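Local structure of thioredoxin-like fold domain-containing protein (Enterococcus faecalis, 1Z6M) at residues 67-72 with 145-150; 13-18 with 139-144; 36-41 with 74-79; 31-36 with 151-156. The protein is of unknown function but has a thioredoxin-like fold with a CxxC pair at a helix start, consistent with a role in thiol-disulfide exchange. All coordinates share one frame; numbering follows the deposited sequence. Where two conformers were deposited one is given.

Interaction 1. Residues 67-72 with 145-150; sequences KLFDKE and AHIQFV
The carbonyl oxygen of Gln148 receives the ammonium group of Lys71, with NZ 2.7 Å from Gln148 O. The lysine thereby ties the loop after strand 62-68 of this thioredoxin-like fold to the loop that runs from helix 132-145 toward the cis-proline at Pro151. NZ does not arrive straight along the carbonyl: the C=O...N angle is 143°, and the nitrogen lies 25° off the carbonyl plane. The lysine chain reaches it by folding back, bent at both chi2 and chi3. This fold lays CD over the centre of one face of the Phe69 ring, 3.5 Å above its plane, so that this methylene covers the ring while the charged end carries on to Gln148.

Phe69 is buried, and its ring edge reaches the second loop: Ile147 O lies near the ring plane, 3.6 Å from Phe69 CE2. The same CE2 also makes a looser apolar contact with Ile147 CG2, 4.4 Å away. Val138 and Ala142 of helix 132-145 also pack on the ring. Val150, whose side chain also touches the CxxC residues, meets the ring obliquely; Val150 CG1 approaches Phe69 CD2 to 3.7 Å.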
# COMPACT_ATOMS: atom_id res chain seq x y z
N LYS A 67 0.53 3.08 -2.77
CA LYS A 67 0.51 4.42 -2.18
C LYS A 67 0.55 4.29 -0.68
O LYS A 67 -0.44 3.90 -0.06
CB LYS A 67 -0.73 5.18 -2.67
CG LYS A 67 -0.69 5.36 -4.19
CD LYS A 67 -1.93 6.03 -4.73
CE LYS A 67 -1.93 6.07 -6.26
NZ LYS A 67 -1.11 7.20 -6.84
N LEU A 68 1.71 4.61 -0.10
CA LEU A 68 1.91 4.47 1.34
C LEU A 68 1.34 5.70 2.02
O LEU A 68 1.90 6.80 1.92
CB LEU A 68 3.38 4.23 1.66
CG LEU A 68 3.96 2.96 1.01
CD1 LEU A 68 5.41 2.81 1.40
CD2 LEU A 68 3.19 1.71 1.38
N PHE A 69 0.19 5.50 2.66
CA PHE A 69 -0.65 6.56 3.20
C PHE A 69 -0.30 6.75 4.67
O PHE A 69 -0.66 5.91 5.53
CB PHE A 69 -2.10 6.10 3.01
CG PHE A 69 -3.19 7.13 3.25
CD1 PHE A 69 -2.92 8.43 3.68
CD2 PHE A 69 -4.52 6.76 3.07
CE1 PHE A 69 -3.98 9.33 3.91
CE2 PHE A 69 -5.56 7.64 3.29
CZ PHE A 69 -5.29 8.93 3.72
N ASP A 70 0.44 7.82 4.98
CA ASP A 70 0.69 8.16 6.40
C ASP A 70 -0.61 8.62 7.04
O ASP A 70 -1.31 9.48 6.48
CB ASP A 70 1.77 9.23 6.65
CG ASP A 70 3.16 8.85 6.11
OD1 ASP A 70 3.35 7.76 5.49
OD2 ASP A 70 4.09 9.66 6.37
N LYS A 71 -0.93 8.08 8.21
CA LYS A 71 -2.23 8.29 8.82
C LYS A 71 -2.09 8.89 10.20
O LYS A 71 -1.03 8.80 10.82
CB LYS A 71 -2.99 6.97 8.92
CG LYS A 71 -3.39 6.34 7.60
CD LYS A 71 -4.45 7.14 6.85
CE LYS A 71 -5.81 7.09 7.53
NZ LYS A 71 -6.64 8.21 7.04
N GLU A 72 -3.18 9.46 10.71
CA GLU A 72 -3.21 10.20 11.97
C GLU A 72 -3.40 9.31 13.20
O GLU A 72 -2.92 9.65 14.29
CB GLU A 72 -4.32 11.26 11.93
CG GLU A 72 -4.07 12.36 10.92
CD GLU A 72 -2.93 13.28 11.32
OE1 GLU A 72 -3.12 14.08 12.26
OE2 GLU A 72 -1.86 13.22 10.69
N ALA A 145 -9.78 12.06 -3.56
CA ALA A 145 -10.62 10.92 -3.90
C ALA A 145 -11.56 10.53 -2.76
O ALA A 145 -12.35 9.60 -2.90
CB ALA A 145 -9.73 9.73 -4.30
N HIS A 146 -11.48 11.25 -1.64
CA HIS A 146 -12.35 10.99 -0.47
C HIS A 146 -12.08 9.61 0.12
O HIS A 146 -13.00 8.93 0.57
CB HIS A 146 -13.84 11.18 -0.79
CG HIS A 146 -14.09 12.33 -1.72
ND1 HIS A 146 -13.74 13.62 -1.41
CD2 HIS A 146 -14.61 12.37 -2.97
CE1 HIS A 146 -14.05 14.42 -2.42
NE2 HIS A 146 -14.57 13.68 -3.38
N ILE A 147 -10.81 9.22 0.09
CA ILE A 147 -10.35 7.95 0.65
C ILE A 147 -9.78 8.22 2.04
O ILE A 147 -8.73 8.84 2.18
CB ILE A 147 -9.26 7.34 -0.26
CG1 ILE A 147 -9.87 6.94 -1.61
CG2 ILE A 147 -8.58 6.13 0.40
CD1 ILE A 147 -8.83 6.53 -2.66
N GLN A 148 -10.49 7.77 3.06
CA GLN A 148 -10.05 7.97 4.44
C GLN A 148 -9.45 6.73 5.07
O GLN A 148 -8.72 6.83 6.04
CB GLN A 148 -11.23 8.36 5.32
CG GLN A 148 -11.87 9.69 5.01
CD GLN A 148 -13.18 9.84 5.76
OE1 GLN A 148 -14.25 9.93 5.15
NE2 GLN A 148 -13.10 9.83 7.08
N PHE A 149 -9.80 5.56 4.54
CA PHE A 149 -9.46 4.31 5.21
C PHE A 149 -8.49 3.47 4.40
O PHE A 149 -8.37 3.63 3.18
CB PHE A 149 -10.73 3.52 5.50
CG PHE A 149 -11.78 4.32 6.20
CD1 PHE A 149 -12.86 4.84 5.48
CD2 PHE A 149 -11.67 4.61 7.54
CE1 PHE A 149 -13.82 5.61 6.11
CE2 PHE A 149 -12.64 5.38 8.19
CZ PHE A 149 -13.70 5.88 7.46
N VAL A 150 -7.80 2.59 5.10
CA VAL A 150 -6.93 1.63 4.45
C VAL A 150 -7.34 0.21 4.87
O VAL A 150 -7.93 0.02 5.94
CB VAL A 150 -5.43 1.88 4.76
CG1 VAL A 150 -4.97 3.22 4.15
CG2 VAL A 150 -5.15 1.82 6.26

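Interaction 2. Residues 13-18 with 139-144; sequences KVNTET and IAEANA
Glu141 lays its carboxylate against the side-chain amide of Asn15, the two planes stacked and 29° apart, with Asn15 ND2 3.5 Å from Glu141 CD. The glutamate gets there as a straight arm: CG stands anti to the backbone N and the chain stays extended beyond it, carrying the carboxylate from the helix to the loop. There OE2 accepts the backbone N-H of Asn15 at 2.8 Å, along a nearly straight N-H...O line of 162°, but the nitrogen sits above the carboxylate plane, 51° out of it. The other oxygen, OE1, takes a hydrogen from a water that also bonds Asn15 ND2 and Thr18 OG1, and it forms a salt bridge with Lys67 of strand 62-68. This buried carboxylate thus pins helix 132-145 of the thioredoxin-like fold to the loop leading into the edge strand 20-22, and the lysine beside it would probably favour its charged form.

Asn15 is held in turn by its own loop. Its OD1 accepts from Glu17 N, in an Asx turn, and from Thr18 N at 3.0 Å; both donors lie in the carbonyl plane, which fixes the rotation of the amide. Toward the end of the helix Lys13 CB meets Ala144 CB at 4.0 Å, and a second water links Lys13 NZ with Ala144 O.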
# COMPACT_ATOMS: atom_id res chain seq x y z
N LYS A 13 -10.22 10.49 -9.19
CA LYS A 13 -9.27 11.44 -8.62
C LYS A 13 -7.97 10.80 -8.17
O LYS A 13 -7.07 11.47 -7.67
CB LYS A 13 -9.88 12.22 -7.44
CG LYS A 13 -11.16 12.96 -7.76
CD LYS A 13 -10.94 14.09 -8.73
CE LYS A 13 -12.25 14.82 -9.05
NZ LYS A 13 -12.73 15.69 -7.94
N VAL A 14 -7.86 9.49 -8.34
CA VAL A 14 -6.60 8.80 -8.08
C VAL A 14 -5.79 8.77 -9.37
O VAL A 14 -6.33 8.97 -10.46
CB VAL A 14 -6.82 7.38 -7.50
CG1 VAL A 14 -7.60 7.46 -6.18
CG2 VAL A 14 -7.55 6.47 -8.49
N ASN A 15 -4.49 8.53 -9.25
CA ASN A 15 -3.63 8.45 -10.42
C ASN A 15 -2.68 7.26 -10.33
O ASN A 15 -2.52 6.66 -9.26
CB ASN A 15 -2.86 9.77 -10.62
CG ASN A 15 -1.88 10.04 -9.48
OD1 ASN A 15 -0.88 9.33 -9.32
ND2 ASN A 15 -2.17 11.07 -8.68
N THR A 16 -2.07 6.93 -11.45
CA THR A 16 -1.12 5.83 -11.53
C THR A 16 0.32 6.33 -11.55
O THR A 16 1.22 5.61 -11.97
CB THR A 16 -1.38 4.97 -12.77
OG1 THR A 16 -1.25 5.78 -13.94
CG2 THR A 16 -2.79 4.40 -12.71
N GLU A 17 0.54 7.55 -11.07
CA GLU A 17 1.87 8.17 -11.08
C GLU A 17 2.58 8.11 -9.74
O GLU A 17 3.73 7.65 -9.67
CB GLU A 17 1.77 9.62 -11.56
CG GLU A 17 1.35 9.75 -13.01
CD GLU A 17 2.37 9.18 -13.98
OE1 GLU A 17 3.59 9.42 -13.79
OE2 GLU A 17 1.96 8.49 -14.95
N THR A 18 1.93 8.58 -8.69
CA THR A 18 2.58 8.70 -7.39
C THR A 18 2.66 7.35 -6.70
O THR A 18 1.64 6.66 -6.57
CB THR A 18 1.81 9.67 -6.50
OG1 THR A 18 1.71 10.93 -7.17
CG2 THR A 18 2.54 9.87 -5.17
N ILE A 139 -1.22 11.77 0.62
CA ILE A 139 -2.27 12.32 1.48
C ILE A 139 -3.24 13.20 0.68
O ILE A 139 -4.47 13.09 0.82
CB ILE A 139 -1.67 13.10 2.66
CG1 ILE A 139 -0.95 12.14 3.60
CG2 ILE A 139 -2.75 13.91 3.39
CD1 ILE A 139 -0.03 12.83 4.58
N ALA A 140 -2.69 14.06 -0.18
CA ALA A 140 -3.50 14.96 -1.01
C ALA A 140 -4.37 14.19 -2.00
O ALA A 140 -5.52 14.54 -2.22
CB ALA A 140 -2.60 15.94 -1.75
N GLU A 141 -3.83 13.12 -2.58
CA GLU A 141 -4.57 12.28 -3.52
C GLU A 141 -5.71 11.55 -2.82
O GLU A 141 -6.84 11.54 -3.30
CB GLU A 141 -3.61 11.30 -4.20
CG GLU A 141 -4.25 10.44 -5.26
CD GLU A 141 -3.31 9.40 -5.84
OE1 GLU A 141 -2.07 9.51 -5.66
OE2 GLU A 141 -3.81 8.49 -6.53
N ALA A 142 -5.41 10.95 -1.67
CA ALA A 142 -6.46 10.30 -0.88
C ALA A 142 -7.56 11.30 -0.56
O ALA A 142 -8.75 11.00 -0.64
CB ALA A 142 -5.87 9.70 0.39
N ASN A 143 -7.16 12.52 -0.21
CA ASN A 143 -8.15 13.54 0.11
C ASN A 143 -9.02 13.89 -1.09
O ASN A 143 -10.24 13.99 -0.98
CB ASN A 143 -7.48 14.79 0.66
CG ASN A 143 -8.49 15.84 1.02
OD1 ASN A 143 -9.26 15.67 1.96
ND2 ASN A 143 -8.51 16.93 0.27
N ALA A 144 -8.39 14.07 -2.25
CA ALA A 144 -9.11 14.38 -3.48
C ALA A 144 -10.14 13.31 -3.82
O ALA A 144 -11.22 13.61 -4.31
CB ALA A 144 -8.14 14.57 -4.65
O HOH W 1 -11.94 16.04 -5.22
O HOH W 2 -0.64 11.77 -6.26

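Interaction 3. Residues 36-41 with 74-79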
# COMPACT_ATOMS: atom_id res chain seq x y z
N ASN A 36 -1.37 1.32 4.72
CA ASN A 36 -0.43 1.73 5.75
C ASN A 36 0.16 0.44 6.31
O ASN A 36 -0.57 -0.50 6.63
CB ASN A 36 -1.14 2.56 6.84
CG ASN A 36 -0.20 3.00 7.95
OD1 ASN A 36 0.33 2.18 8.68
ND2 ASN A 36 0.01 4.32 8.07
N VAL A 37 1.48 0.36 6.38
CA VAL A 37 2.14 -0.91 6.68
C VAL A 37 1.98 -1.39 8.11
O VAL A 37 2.32 -2.53 8.41
CB VAL A 37 3.64 -0.97 6.28
CG1 VAL A 37 3.81 -0.82 4.79
CG2 VAL A 37 4.49 0.04 7.09
N ARG A 38 1.45 -0.54 9.00
CA ARG A 38 1.13 -1.02 10.35
C ARG A 38 -0.27 -1.61 10.45
O ARG A 38 -0.63 -2.26 11.42
CB ARG A 38 1.30 0.08 11.41
CG ARG A 38 1.51 -0.48 12.83
CD ARG A 38 0.26 -0.42 13.68
NE ARG A 38 0.44 -1.13 14.95
CZ ARG A 38 0.25 -2.44 15.11
NH1 ARG A 38 -0.12 -3.19 14.09
NH2 ARG A 38 0.43 -3.00 16.30
N CYS A 39 -1.08 -1.39 9.42
CA CYS A 39 -2.46 -1.79 9.49
C CYS A 39 -2.62 -3.31 9.33
O CYS A 39 -2.15 -3.87 8.35
CB CYS A 39 -3.25 -1.03 8.41
SG CYS A 39 -4.93 -1.62 8.21
N PRO A 40 -3.34 -3.98 10.26
CA PRO A 40 -3.52 -5.43 10.10
C PRO A 40 -4.49 -5.81 8.98
O PRO A 40 -4.45 -6.93 8.45
CB PRO A 40 -4.03 -5.85 11.48
CG PRO A 40 -4.77 -4.65 11.98
CD PRO A 40 -3.95 -3.47 11.50
N TYR A 41 -5.35 -4.87 8.59
CA TYR A 41 -6.25 -5.12 7.47
C TYR A 41 -5.45 -5.06 6.17
O TYR A 41 -5.65 -5.86 5.27
CB TYR A 41 -7.41 -4.12 7.46
CG TYR A 41 -8.26 -4.12 8.71
CD1 TYR A 41 -7.82 -3.51 9.88
CD2 TYR A 41 -9.53 -4.71 8.71
CE1 TYR A 41 -8.61 -3.49 11.02
CE2 TYR A 41 -10.32 -4.70 9.85
CZ TYR A 41 -9.85 -4.08 11.00
OH TYR A 41 -10.62 -4.04 12.14
N GLU A 74 -3.19 6.96 16.20
CA GLU A 74 -1.96 6.76 16.96
C GLU A 74 -1.21 5.49 16.57
O GLU A 74 -0.00 5.53 16.32
CB GLU A 74 -2.26 6.78 18.46
CG GLU A 74 -1.03 6.95 19.34
CD GLU A 74 -1.43 7.33 20.74
OE1 GLU A 74 -1.45 8.54 21.05
OE2 GLU A 74 -1.77 6.41 21.51
N SER A 75 -1.91 4.37 16.51
CA SER A 75 -1.26 3.10 16.16
C SER A 75 -0.62 3.19 14.78
O SER A 75 0.53 2.77 14.60
CB SER A 75 -2.25 1.94 16.22
OG SER A 75 -3.26 2.10 15.26
N LEU A 76 -1.34 3.75 13.81
CA LEU A 76 -0.86 3.79 12.44
C LEU A 76 0.32 4.73 12.23
O LEU A 76 1.05 4.60 11.25
CB LEU A 76 -1.98 4.09 11.46
CG LEU A 76 -3.12 3.05 11.40
CD1 LEU A 76 -4.08 3.42 10.27
CD2 LEU A 76 -2.60 1.64 11.21
N GLN A 77 0.55 5.64 13.18
CA GLN A 77 1.74 6.47 13.11
C GLN A 77 3.03 5.65 13.11
O GLN A 77 4.04 6.08 12.55
CB GLN A 77 1.75 7.51 14.22
CG GLN A 77 0.67 8.58 14.06
CD GLN A 77 0.71 9.63 15.15
OE1 GLN A 77 1.72 9.80 15.81
NE2 GLN A 77 -0.40 10.34 15.32
N ARG A 78 3.02 4.47 13.74
CA ARG A 78 4.17 3.58 13.66
C ARG A 78 4.44 3.18 12.20
O ARG A 78 5.60 3.12 11.76
CB ARG A 78 3.97 2.33 14.53
CG ARG A 78 4.26 2.52 16.05
CD ARG A 78 3.00 2.66 16.91
NE ARG A 78 2.45 4.02 16.98
CZ ARG A 78 2.90 4.98 17.79
NH1 ARG A 78 3.95 4.76 18.59
NH2 ARG A 78 2.30 6.16 17.79
N GLY A 79 3.36 2.92 11.46
CA GLY A 79 3.48 2.62 10.04
C GLY A 79 4.07 3.77 9.26
O GLY A 79 4.87 3.57 8.36
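The turn that leads into the helix beginning with a CxxC pair, probably a thioredoxin-type site, with Cys39 at the N-cap of helix 40-58, packs here on residues 74-79, which lead into helix 77-83. Arg38 and Gly79 approach closely, their CA atoms 4.3 Å apart, and Arg38 CB lies 3.5 Å from Gly79 N. Without a side chain, Gly79 also lets Asn36 OD1 come to 3.5 Å from its CA. That oxygen accepts Arg38 N in an Asx turn within the type I turn from Asn36 to Cys39. On the same amide, ND2 gives a weak bond of 3.4 Å to Leu76 O and a further bond to Phe69 O.

Leu76 turns its CD2 methyl to the backbone and side chain of Cys39, 3.9 Å from Cys39 CB. Arg38 bends at chi2 and passes its CD within 3.3 Å of Ser75 O, while its NE bonds Gly109 O. Arg78 runs beside Arg38 in the same direction, but its NE and NH2 both hold Glu74 O.

The contact joins the turn between strand 29-35 and helix 40-58 to helix 77-83. Helices 91-103 and 105-108 pack on Val37, and Leu113 and Val116 of helix 113-123 on Arg78.

Interaction 4. Residues 31-36 with 151-156; sequences MIEFIN and PTIIIG
Met31, a selenomethionine, and Ile153 meet on one face of the sheet, Met31 CG lying 3.9 Å from Ile153 CG2, at the buried centre of the thioredoxin-like fold. Here strands 29-35 and 152-155 run antiparallel, the axes of 31-35 and 152-155 approaching to 4.7 Å. Farther along the same face Met31 CE touches Ile155 CD1. Ile153 lies opposite Glu33 in a non-hydrogen-bonded pair, and its chi1 and chi2 of -42° and -60° place CD1 3.8 Å from Glu33 CB. This face is covered by helix 40-58, where Leu53 packs on Met31 and Trp45 on Ile153.

On the other face the side chains of Ile32 and Ile154, and of Phe34 and Thr152, stand in pairs. Thr152 O lies at the edge of the Phe34 ring, near its plane.

The backbones are joined by four hydrogen bonds. Ile32 and Ile154 form one hydrogen-bonded pair, with Ile32 N to Ile154 O at 2.9 Å; Phe34 and Thr152 form the next, with Phe34 N to Thr152 O also at 2.9 Å.

The polar groups among these side chains are satisfied outside the strand pair: Glu33 has a salt bridge with Arg64 and a bond from Trp45, and Thr152 OG1 bonds Phe149 O. At the end of the pair Pro151, the thioredoxin fold's characteristic cis-proline, sits beside Tyr41 of the CxxC helix, and Pro151 CA makes a CA-H...O contact of 3.2 Å with Phe34 O.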
# COMPACT_ATOMS: atom_id res chain seq x y z
N MSE A 31 -3.54 -1.30 -10.83
CA MSE A 31 -4.08 -1.60 -9.51
C MSE A 31 -3.52 -0.60 -8.52
O MSE A 31 -2.32 -0.61 -8.25
CB MSE A 31 -3.69 -3.03 -9.11
CG MSE A 31 -4.21 -3.47 -7.74
SE MSE A 31 -3.85 -5.25 -7.35
CE MSE A 31 -4.66 -6.06 -8.77
N ILE A 32 -4.38 0.26 -7.99
CA ILE A 32 -3.97 1.31 -7.06
C ILE A 32 -4.27 0.86 -5.63
O ILE A 32 -5.39 0.46 -5.33
CB ILE A 32 -4.69 2.64 -7.40
CG1 ILE A 32 -4.15 3.20 -8.73
CG2 ILE A 32 -4.52 3.67 -6.28
CD1 ILE A 32 -5.06 4.21 -9.40
N GLU A 33 -3.27 0.92 -4.76
CA GLU A 33 -3.40 0.38 -3.41
C GLU A 33 -3.00 1.43 -2.39
O GLU A 33 -1.81 1.74 -2.24
CB GLU A 33 -2.52 -0.87 -3.23
CG GLU A 33 -2.74 -1.89 -4.32
CD GLU A 33 -1.82 -3.09 -4.27
OE1 GLU A 33 -1.46 -3.59 -3.18
OE2 GLU A 33 -1.49 -3.56 -5.37
N PHE A 34 -3.98 1.96 -1.66
CA PHE A 34 -3.71 2.85 -0.53
C PHE A 34 -3.60 1.98 0.71
O PHE A 34 -4.56 1.32 1.11
CB PHE A 34 -4.84 3.87 -0.35
CG PHE A 34 -4.87 4.95 -1.39
CD1 PHE A 34 -5.51 4.75 -2.62
CD2 PHE A 34 -4.25 6.18 -1.15
CE1 PHE A 34 -5.55 5.76 -3.58
CE2 PHE A 34 -4.28 7.18 -2.10
CZ PHE A 34 -4.92 6.97 -3.31
N ILE A 35 -2.41 1.97 1.31
CA ILE A 35 -2.16 1.11 2.45
C ILE A 35 -1.32 1.84 3.50
O ILE A 35 -0.65 2.84 3.22
CB ILE A 35 -1.43 -0.22 2.06
CG1 ILE A 35 -0.06 0.06 1.46
CG2 ILE A 35 -2.30 -1.11 1.13
CD1 ILE A 35 0.81 -1.19 1.39
N ASN A 36 -1.37 1.32 4.72
CA ASN A 36 -0.43 1.73 5.75
C ASN A 36 0.16 0.44 6.31
O ASN A 36 -0.57 -0.50 6.63
CB ASN A 36 -1.14 2.56 6.84
CG ASN A 36 -0.20 3.00 7.95
OD1 ASN A 36 0.33 2.18 8.68
ND2 ASN A 36 0.01 4.32 8.07
N PRO A 151 -7.08 -0.79 4.02
CA PRO A 151 -6.63 -0.64 2.64
C PRO A 151 -7.79 -0.21 1.74
O PRO A 151 -8.92 -0.65 1.94
CB PRO A 151 -6.17 -2.07 2.27
CG PRO A 151 -7.05 -2.94 3.10
CD PRO A 151 -7.27 -2.21 4.38
N THR A 152 -7.51 0.67 0.79
CA THR A 152 -8.45 0.95 -0.29
C THR A 152 -7.77 0.58 -1.59
O THR A 152 -6.72 1.14 -1.92
CB THR A 152 -8.89 2.44 -0.30
OG1 THR A 152 -9.59 2.72 0.90
CG2 THR A 152 -9.82 2.73 -1.46
N ILE A 153 -8.33 -0.40 -2.29
CA ILE A 153 -7.77 -0.90 -3.53
C ILE A 153 -8.70 -0.51 -4.65
O ILE A 153 -9.92 -0.67 -4.52
CB ILE A 153 -7.55 -2.45 -3.53
CG1 ILE A 153 -6.99 -2.96 -2.19
CG2 ILE A 153 -6.70 -2.88 -4.75
CD1 ILE A 153 -5.65 -2.41 -1.78
N ILE A 154 -8.14 -0.01 -5.75
CA ILE A 154 -8.96 0.50 -6.84
C ILE A 154 -8.42 -0.05 -8.16
O ILE A 154 -7.22 0.06 -8.45
CB ILE A 154 -8.98 2.05 -6.86
CG1 ILE A 154 -9.60 2.60 -5.58
CG2 ILE A 154 -9.75 2.57 -8.07
CD1 ILE A 154 -9.46 4.09 -5.42
N ILE A 155 -9.32 -0.63 -8.95
CA ILE A 155 -9.01 -1.00 -10.32
C ILE A 155 -10.11 -0.35 -11.14
O ILE A 155 -11.27 -0.80 -11.10
CB ILE A 155 -9.03 -2.53 -10.55
CG1 ILE A 155 -8.00 -3.22 -9.65
CG2 ILE A 155 -8.77 -2.84 -12.04
CD1 ILE A 155 -8.09 -4.74 -9.63
N GLY A 156 -9.77 0.72 -11.86
CA GLY A 156 -10.78 1.46 -12.62
C GLY A 156 -11.87 1.98 -11.70
O GLY A 156 -11.59 2.70 -10.75

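In the fold
Interaction 4 is the buried centre, a pairing of strands 29-35 and 152-155 by backbone bonds and apolar side chains, while interaction 2 lies nearer the surface and relies on one carboxylate, amides and waters. Interactions 1 and 3 are partly buried: interaction 1 joins two loops, and interaction 3 joins the turn after strand 29-35 to helix 77-83. Lys67 of 67-72 also bonds Thr18 O of 13-18; Phe34 of interaction 4 packs against Lys67, Ile147, Val14 and Glu141, so 1 and 2 both lean on the sheet. Interaction 3 shares Asn36 with interaction 4 and meets interaction 1 where Glu72 O receives Gln77 NE2, but stays about 9 Å (nearest atoms) from interaction 2.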